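Local coordinates for protein molybdopterin synthase catalytic subunit (Homo sapiens, PDB 5MPO) that catalyses the sulfur transfer that turns precursor Z into molybdopterin, using sulfur from thiocarboxylated small-subunit carriers to build the dithiolene group, at residues S18-N23 with K80-I85; Q87-K92 with V126-D131. All blocks are in the same frame, centred on the assembly; numbering follows the deposited sequence.

Interaction 1. Residues S18-N23 with K80-I85; sequences SKDVIN and KICSDI
Asp20 and Cys82 meet with matching first torsions: in each the end group lies opposite the residue's own carbonyl carbon and beside its backbone N (chi1 -73° for Asp20, -71° for Cys82), which sends the carboxylate of the first and the thiol of the second into the gap between strand 20-25 and helix 73-88. This is strand-on-helix packing within the alpha/beta body of the MoaE fold, at the point where one of the two edge strands of the mixed sheet within this chain passes the helix; the CA atoms of Asp20 and Cys82 are 6.7 Å apart. The carboxylate presents a flat side to the cysteine methylene. Cys82 CB is 3.5 Å from Asp20 OD1 and equally far from OD2 and CG, so it sits over the group rather than in line with either oxygen. The sulfur lies to one side, with Cys82 SG 3.8 Å from Asp20 OD1 and 4.1 Å from Asp20 CB. Two residues along the strand, Ile22 turns to the same side, and its extended end (chi2 174°) brings CD1 within 4.3 Å of Cys82 SG, a loose apolar touch. Ile22 also packs on Val78 and Arg79 of the same helix, while Cys82 and Asp20 both rest on Ile94 of the neighbouring strand 91-99. No hydrogen bond joins the two segments. The strong polar partner of Asp20 is Arg86, one helical turn beyond Cys82, which forms a salt bridge with OD1. The carboxylate thus meets the cysteine by van der Waals contact alone; it would probably disfavour a thiolate at buried Cys82, an effect the arginine is likely to temper, leaving a neutral thiol.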
ATOM      1  N   SER C  18      -9.751   5.577  17.862  1.00 58.75           N
ATOM      2  CA  SER C  18      -8.579   5.208  17.068  1.00 56.34           C
ATOM      3  C   SER C  18      -7.845   4.049  17.689  1.00 55.82           C
ATOM      4  O   SER C  18      -7.643   4.047  18.904  1.00 52.02           O
ATOM      5  CB  SER C  18      -7.628   6.377  16.988  1.00 49.01           C
ATOM      6  OG  SER C  18      -8.134   7.271  16.050  1.00 53.27           O
ATOM      7  N   LYS C  19      -7.377   3.131  16.851  1.00 48.27           N
ATOM      8  CA  LYS C  19      -6.715   1.900  17.312  1.00 48.10           C
ATOM      9  C   LYS C  19      -5.340   1.764  16.694  1.00 48.37           C
ATOM     10  O   LYS C  19      -5.157   2.089  15.498  1.00 48.13           O
ATOM     11  CB  LYS C  19      -7.485   0.652  16.934  1.00 49.26           C
ATOM     12  CG  LYS C  19      -8.944   0.673  17.312  1.00 58.24           C
ATOM     13  CD  LYS C  19      -9.669  -0.613  16.909  1.00 62.41           C
ATOM     14  CE  LYS C  19     -10.070  -0.597  15.432  1.00 63.86           C
ATOM     15  NZ  LYS C  19     -10.466  -1.923  14.887  1.00 62.76           N
ATOM     16  N   ASP C  20      -4.388   1.306  17.519  1.00 44.35           N
ATOM     17  CA  ASP C  20      -3.080   0.859  17.106  1.00 45.96           C
ATOM     18  C   ASP C  20      -3.075  -0.642  17.461  1.00 48.14           C
ATOM     19  O   ASP C  20      -2.994  -0.968  18.603  1.00 45.73           O
ATOM     20  CB  ASP C  20      -1.996   1.572  17.911  1.00 43.14           C
ATOM     21  CG  ASP C  20      -1.799   3.042  17.529  1.00 50.09           C
ATOM     22  OD1 ASP C  20      -2.018   3.453  16.377  1.00 51.16           O
ATOM     23  OD2 ASP C  20      -1.365   3.828  18.372  1.00 49.34           O
ATOM     24  N   VAL C  21      -3.167  -1.540  16.494  1.00 47.94           N
ATOM     25  CA  VAL C  21      -3.235  -2.986  16.738  1.00 44.51           C
ATOM     26  C   VAL C  21      -1.889  -3.580  16.326  1.00 53.12           C
ATOM     27  O   VAL C  21      -1.504  -3.544  15.152  1.00 47.80           O
ATOM     28  CB  VAL C  21      -4.335  -3.620  15.875  1.00 51.58           C
ATOM     29  CG1 VAL C  21      -4.463  -5.117  16.131  1.00 53.71           C
ATOM     30  CG2 VAL C  21      -5.667  -2.902  16.103  1.00 49.37           C
ATOM     31  N   ILE C  22      -1.172  -4.110  17.306  1.00 50.20           N
ATOM     32  CA  ILE C  22       0.182  -4.560  17.139  1.00 47.14           C
ATOM     33  C   ILE C  22       0.286  -5.988  17.628  1.00 51.56           C
ATOM     34  O   ILE C  22      -0.036  -6.280  18.777  1.00 55.48           O
ATOM     35  CB  ILE C  22       1.137  -3.702  17.978  1.00 47.41           C
ATOM     36  CG1 ILE C  22       0.978  -2.245  17.567  1.00 45.31           C
ATOM     37  CG2 ILE C  22       2.591  -4.173  17.757  1.00 51.38           C
ATOM     38  CD1 ILE C  22       1.742  -1.272  18.392  1.00 45.87           C
ATOM     39  N   ASN C  23       0.800  -6.854  16.774  1.00 50.94           N
ATOM     40  CA  ASN C  23       0.901  -8.225  17.083  1.00 49.67           C
ATOM     41  C   ASN C  23       2.105  -8.890  16.476  1.00 52.36           C
ATOM     42  O   ASN C  23       2.288  -8.878  15.250  1.00 51.43           O
ATOM     43  CB  ASN C  23      -0.340  -8.930  16.588  1.00 64.23           C
ATOM     44  CG  ASN C  23      -0.434 -10.343  17.106  1.00 62.15           C
ATOM     45  OD1 ASN C  23       0.323 -10.732  17.953  1.00 70.28           O
ATOM     46  ND2 ASN C  23      -1.367 -11.105  16.587  1.00 66.21           N
ATOM     47  N   LYS C  80       5.950   3.378  19.159  1.00 41.32           N
ATOM     48  CA  LYS C  80       6.504   4.670  18.863  1.00 48.36           C
ATOM     49  C   LYS C  80       6.269   5.057  17.389  1.00 50.84           C
ATOM     50  O   LYS C  80       5.941   6.205  17.068  1.00 46.27           O
ATOM     51  CB  LYS C  80       8.000   4.711  19.125  1.00 48.19           C
ATOM     52  CG  LYS C  80       8.343   4.944  20.573  1.00 42.75           C
ATOM     53  CD  LYS C  80       9.832   4.887  20.677  1.00 43.75           C
ATOM     54  CE  LYS C  80      10.235   4.526  22.090  1.00 43.78           C
ATOM     55  NZ  LYS C  80      11.697   4.185  22.032  1.00 45.09           N
ATOM     56  N   ILE C  81       6.463   4.101  16.502  1.00 44.56           N
ATOM     57  CA  ILE C  81       6.125   4.364  15.120  1.00 44.04           C
ATOM     58  C   ILE C  81       4.656   4.797  14.931  1.00 43.75           C
ATOM     59  O   ILE C  81       4.358   5.760  14.160  1.00 42.31           O
ATOM     60  CB  ILE C  81       6.488   3.153  14.279  1.00 39.68           C
ATOM     61  CG1 ILE C  81       8.005   3.104  14.145  1.00 33.95           C
ATOM     62  CG2 ILE C  81       5.764   3.158  12.919  1.00 37.74           C
ATOM     63  CD1 ILE C  81       8.424   1.763  13.586  1.00 38.04           C
ATOM     64  N   CYS C  82       3.744   4.099  15.607  1.00 40.30           N
ATOM     65  CA  CYS C  82       2.308   4.484  15.568  1.00 44.78           C
ATOM     66  C   CYS C  82       2.072   5.937  15.977  1.00 46.52           C
ATOM     67  O   CYS C  82       1.366   6.725  15.319  1.00 54.87           O
ATOM     68  CB  CYS C  82       1.471   3.537  16.394  1.00 39.83           C
ATOM     69  SG  CYS C  82       1.383   1.916  15.570  1.00 42.89           S
ATOM     70  N   SER C  83       2.748   6.294  17.034  1.00 43.79           N
ATOM     71  CA  SER C  83       2.553   7.557  17.677  1.00 43.71           C
ATOM     72  C   SER C  83       3.172   8.675  16.811  1.00 42.57           C
ATOM     73  O   SER C  83       2.638   9.753  16.648  1.00 43.15           O
ATOM     74  CB  SER C  83       3.171   7.417  19.089  1.00 45.21           C
ATOM     75  OG  SER C  83       3.226   8.645  19.746  1.00 50.12           O
ATOM     76  N   ASP C  84       4.318   8.414  16.225  1.00 45.32           N
ATOM     77  CA  ASP C  84       4.921   9.385  15.355  1.00 43.20           C
ATOM     78  C   ASP C  84       4.100   9.578  14.078  1.00 43.85           C
ATOM     79  O   ASP C  84       3.932  10.690  13.608  1.00 45.12           O
ATOM     80  CB  ASP C  84       6.329   8.934  15.056  1.00 44.73           C
ATOM     81  CG  ASP C  84       7.275   9.124  16.303  1.00 46.15           C
ATOM     82  OD1 ASP C  84       6.978   9.925  17.240  1.00 48.61           O
ATOM     83  OD2 ASP C  84       8.329   8.496  16.324  1.00 43.59           O
ATOM     84  N   ILE C  85       3.591   8.498  13.534  1.00 37.97           N
ATOM     85  CA  ILE C  85       2.706   8.573  12.414  1.00 39.49           C
ATOM     86  C   ILE C  85       1.530   9.482  12.725  1.00 43.51           C
ATOM     87  O   ILE C  85       1.224  10.355  11.935  1.00 39.43           O
ATOM     88  CB  ILE C  85       2.192   7.198  11.986  1.00 41.47           C
ATOM     89  CG1 ILE C  85       3.283   6.462  11.196  1.00 39.47           C
ATOM     90  CG2 ILE C  85       0.945   7.326  11.140  1.00 42.55           C
ATOM     91  CD1 ILE C  85       2.943   5.031  10.894  1.00 39.15           C
TER

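Interaction 2. Residues Q87-K92 with V126-D131; sequences QKWPVK and VSYAID
Trp89 and Tyr128 carry this contact, which in the alpha/beta fold of MoaE proteins joins the C-terminal end of helix 73-88 to helix 119-136. Trp89 is the first residue to leave helical geometry, and Pro90 after it centres an inverse gamma turn that leads the chain into strand 91-99. The apolar contact is made by the far corner of the indole: Trp89 CH2 lies 3.7 Å from Tyr128 CB, and CZ3 is 3.9 Å from Tyr128 CG. The phenol therefore meets the tryptophan at its root, and the ring then runs on from the indole, alongside Asp84 and Ile85 of helix 73-88. As an aromatic pair the two cross obliquely, with the six-membered ring of Trp89 and the Tyr128 ring 5.8 Å apart at their centres and their planes at 51°. The indole swings across to helix 119-136 because Trp89 CG lies opposite the carbonyl carbon (chi1 -75°), and it also packs on Ala125. Polar bonds come from outside the two segments: Trp89 NE1 hydrogen-bonds Glu124 OE1, a bond that would limit rotation of the indole, and on the second subunit Arg119 forms a salt bridge with Asp131 OD1, so helix 119-136 also faces the dimer partner. Putting an alanine in place of Trp89 would probably leave Glu124 without its indole N-H partner and open a gap beside Tyr128 CB. Aliphatic packing comes from the preceding residue: Lys88 CD lies 3.6 Å above one face of the Trp89 ring, over its centre.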
ATOM      1  N   GLN C  87       1.455  11.938  14.709  1.00 46.80           N
ATOM      2  CA  GLN C  87       1.886  13.312  14.904  1.00 43.13           C
ATOM      3  C   GLN C  87       1.937  14.049  13.555  1.00 44.70           C
ATOM      4  O   GLN C  87       1.740  15.246  13.479  1.00 46.74           O
ATOM      5  CB  GLN C  87       3.146  13.362  15.772  1.00 48.57           C
ATOM      6  CG  GLN C  87       4.237  14.337  15.302  1.00 66.02           C
ATOM      7  CD  GLN C  87       5.541  14.318  16.143  1.00 75.89           C
ATOM      8  OE1 GLN C  87       5.750  13.461  17.051  1.00 79.69           O
ATOM      9  NE2 GLN C  87       6.422  15.284  15.843  1.00 60.11           N
ATOM     10  N   LYS C  88       2.096  13.340  12.466  1.00 41.63           N
ATOM     11  CA  LYS C  88       2.081  14.008  11.183  1.00 46.02           C
ATOM     12  C   LYS C  88       0.812  13.855  10.311  1.00 46.76           C
ATOM     13  O   LYS C  88       0.347  14.822   9.716  1.00 40.80           O
ATOM     14  CB  LYS C  88       3.252  13.513  10.353  1.00 48.93           C
ATOM     15  CG  LYS C  88       3.256  14.143   8.988  1.00 46.59           C
ATOM     16  CD  LYS C  88       4.499  13.860   8.258  1.00 48.66           C
ATOM     17  CE  LYS C  88       4.385  14.467   6.895  1.00 45.90           C
ATOM     18  NZ  LYS C  88       5.566  14.085   6.139  1.00 45.80           N
ATOM     19  N   TRP C  89       0.323  12.627  10.219  1.00 43.58           N
ATOM     20  CA  TRP C  89      -0.659  12.192   9.267  1.00 44.50           C
ATOM     21  C   TRP C  89      -2.037  11.945   9.939  1.00 47.06           C
ATOM     22  O   TRP C  89      -2.085  11.365  11.000  1.00 46.72           O
ATOM     23  CB  TRP C  89      -0.177  10.889   8.638  1.00 42.02           C
ATOM     24  CG  TRP C  89       0.929  11.068   7.643  1.00 44.95           C
ATOM     25  CD1 TRP C  89       0.831  11.688   6.417  1.00 43.62           C
ATOM     26  CD2 TRP C  89       2.273  10.613   7.744  1.00 41.05           C
ATOM     27  NE1 TRP C  89       2.017  11.640   5.763  1.00 43.03           N
ATOM     28  CE2 TRP C  89       2.934  10.997   6.540  1.00 42.96           C
ATOM     29  CE3 TRP C  89       2.981   9.885   8.704  1.00 47.04           C
ATOM     30  CZ2 TRP C  89       4.284  10.692   6.274  1.00 45.56           C
ATOM     31  CZ3 TRP C  89       4.360   9.591   8.462  1.00 48.29           C
ATOM     32  CH2 TRP C  89       4.987  10.005   7.247  1.00 46.80           C
ATOM     33  N   PRO C  90      -3.160  12.337   9.280  1.00 53.93           N
ATOM     34  CA  PRO C  90      -4.535  12.155   9.795  1.00 48.86           C
ATOM     35  C   PRO C  90      -5.073  10.749   9.606  1.00 52.37           C
ATOM     36  O   PRO C  90      -6.111  10.551   8.980  1.00 64.90           O
ATOM     37  CB  PRO C  90      -5.358  13.126   8.938  1.00 47.70           C
ATOM     38  CG  PRO C  90      -4.648  13.153   7.620  1.00 45.47           C
ATOM     39  CD  PRO C  90      -3.168  13.101   7.998  1.00 51.10           C
ATOM     40  N   VAL C  91      -4.435   9.783  10.229  1.00 49.70           N
ATOM     41  CA  VAL C  91      -4.845   8.390  10.060  1.00 47.78           C
ATOM     42  C   VAL C  91      -5.855   8.002  11.137  1.00 46.84           C
ATOM     43  O   VAL C  91      -5.860   8.571  12.215  1.00 45.34           O
ATOM     44  CB  VAL C  91      -3.618   7.423  10.065  1.00 45.77           C
ATOM     45  CG1 VAL C  91      -2.619   7.843   9.001  1.00 46.08           C
ATOM     46  CG2 VAL C  91      -2.945   7.329  11.450  1.00 44.65           C
ATOM     47  N   LYS C  92      -6.646   6.972  10.878  1.00 45.74           N
ATOM     48  CA  LYS C  92      -7.565   6.498  11.872  1.00 48.17           C
ATOM     49  C   LYS C  92      -6.968   5.331  12.662  1.00 46.85           C
ATOM     50  O   LYS C  92      -6.589   5.530  13.801  1.00 51.16           O
ATOM     51  CB  LYS C  92      -8.890   6.113  11.224  1.00 47.07           C
ATOM     52  CG  LYS C  92      -9.973   5.758  12.221  1.00 54.62           C
ATOM     53  CD  LYS C  92     -10.164   6.895  13.221  1.00 59.24           C
ATOM     54  CE  LYS C  92     -11.417   6.727  14.055  1.00 66.29           C
ATOM     55  NZ  LYS C  92     -11.421   7.740  15.143  1.00 67.59           N
ATOM     56  N   VAL C 126       2.104   4.170   5.584  1.00 43.90           N
ATOM     57  CA  VAL C 126       2.492   2.790   5.426  1.00 42.24           C
ATOM     58  C   VAL C 126       3.944   2.754   5.045  1.00 45.98           C
ATOM     59  O   VAL C 126       4.743   1.950   5.559  1.00 42.29           O
ATOM     60  CB  VAL C 126       1.647   2.078   4.377  1.00 44.08           C
ATOM     61  CG1 VAL C 126       2.332   0.821   3.861  1.00 48.14           C
ATOM     62  CG2 VAL C 126       0.326   1.680   4.996  1.00 45.25           C
ATOM     63  N   SER C 127       4.290   3.649   4.153  1.00 43.29           N
ATOM     64  CA  SER C 127       5.644   3.731   3.680  1.00 47.52           C
ATOM     65  C   SER C 127       6.625   4.084   4.822  1.00 42.38           C
ATOM     66  O   SER C 127       7.637   3.436   4.965  1.00 35.90           O
ATOM     67  CB  SER C 127       5.720   4.744   2.546  1.00 47.43           C
ATOM     68  OG  SER C 127       7.015   4.764   2.033  1.00 68.19           O
ATOM     69  N   TYR C 128       6.310   5.108   5.611  1.00 37.74           N
ATOM     70  CA  TYR C 128       7.088   5.439   6.785  1.00 42.76           C
ATOM     71  C   TYR C 128       7.150   4.265   7.813  1.00 46.30           C
ATOM     72  O   TYR C 128       8.172   4.049   8.428  1.00 44.24           O
ATOM     73  CB  TYR C 128       6.493   6.628   7.504  1.00 41.19           C
ATOM     74  CG  TYR C 128       7.219   6.946   8.805  1.00 43.74           C
ATOM     75  CD1 TYR C 128       8.458   7.664   8.801  1.00 42.25           C
ATOM     76  CD2 TYR C 128       6.683   6.536  10.056  1.00 42.87           C
ATOM     77  CE1 TYR C 128       9.102   7.998   9.985  1.00 44.06           C
ATOM     78  CE2 TYR C 128       7.342   6.846  11.264  1.00 37.25           C
ATOM     79  CZ  TYR C 128       8.547   7.563  11.242  1.00 41.40           C
ATOM     80  OH  TYR C 128       9.203   7.855  12.436  1.00 45.25           O
ATOM     81  N   ALA C 129       6.049   3.543   7.980  1.00 42.92           N
ATOM     82  CA  ALA C 129       6.014   2.443   8.907  1.00 43.05           C
ATOM     83  C   ALA C 129       7.000   1.319   8.505  1.00 43.69           C
ATOM     84  O   ALA C 129       7.823   0.915   9.321  1.00 51.00           O
ATOM     85  CB  ALA C 129       4.607   1.918   9.045  1.00 39.55           C
ATOM     86  N   ILE C 130       6.920   0.817   7.289  1.00 44.06           N
ATOM     87  CA  ILE C 130       7.834  -0.231   6.874  1.00 45.51           C
ATOM     88  C   ILE C 130       9.310   0.210   6.872  1.00 45.28           C
ATOM     89  O   ILE C 130      10.166  -0.527   7.303  1.00 54.51           O
ATOM     90  CB  ILE C 130       7.441  -0.889   5.533  1.00 48.30           C
ATOM     91  CG1 ILE C 130       8.359  -2.096   5.257  1.00 48.02           C
ATOM     92  CG2 ILE C 130       7.523   0.076   4.350  1.00 57.41           C
ATOM     93  CD1 ILE C 130       8.261  -3.211   6.314  1.00 48.64           C
ATOM     94  N   ASP C 131       9.597   1.405   6.424  1.00 41.82           N
ATOM     95  CA  ASP C 131      10.956   1.926   6.487  1.00 46.28           C
ATOM     96  C   ASP C 131      11.533   2.057   7.880  1.00 44.81           C
ATOM     97  O   ASP C 131      12.745   1.809   8.113  1.00 44.90           O
ATOM     98  CB  ASP C 131      11.064   3.317   5.805  1.00 40.26           C
ATOM     99  CG  ASP C 131      10.899   3.222   4.254  1.00 47.33           C
ATOM    100  OD1 ASP C 131      10.883   2.097   3.674  1.00 46.44           O
ATOM    101  OD2 ASP C 131      10.746   4.270   3.622  1.00 48.24           O
TER

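From the N terminus, strand 20-25 leads through helix 31-38 and strands 45-52 and 60-69 into helix 73-88, where interaction 1 closes a loop with 56 residues between its segments. Interaction 2 opens at the end of that same helix and closes in the middle of helix 119-136, after 33 intervening residues that run through strands 91-99, 101-104 and 108-116. The two loops follow in series and neither nest nor cross. Helix 73-88 is common to both, tied to edge strand 20-25 by interaction 1 and to the second long helix by interaction 2. Between them, Ile85 CG1 lies 3.6 Å from Tyr128 CD2, joining the contacts into continuous packing.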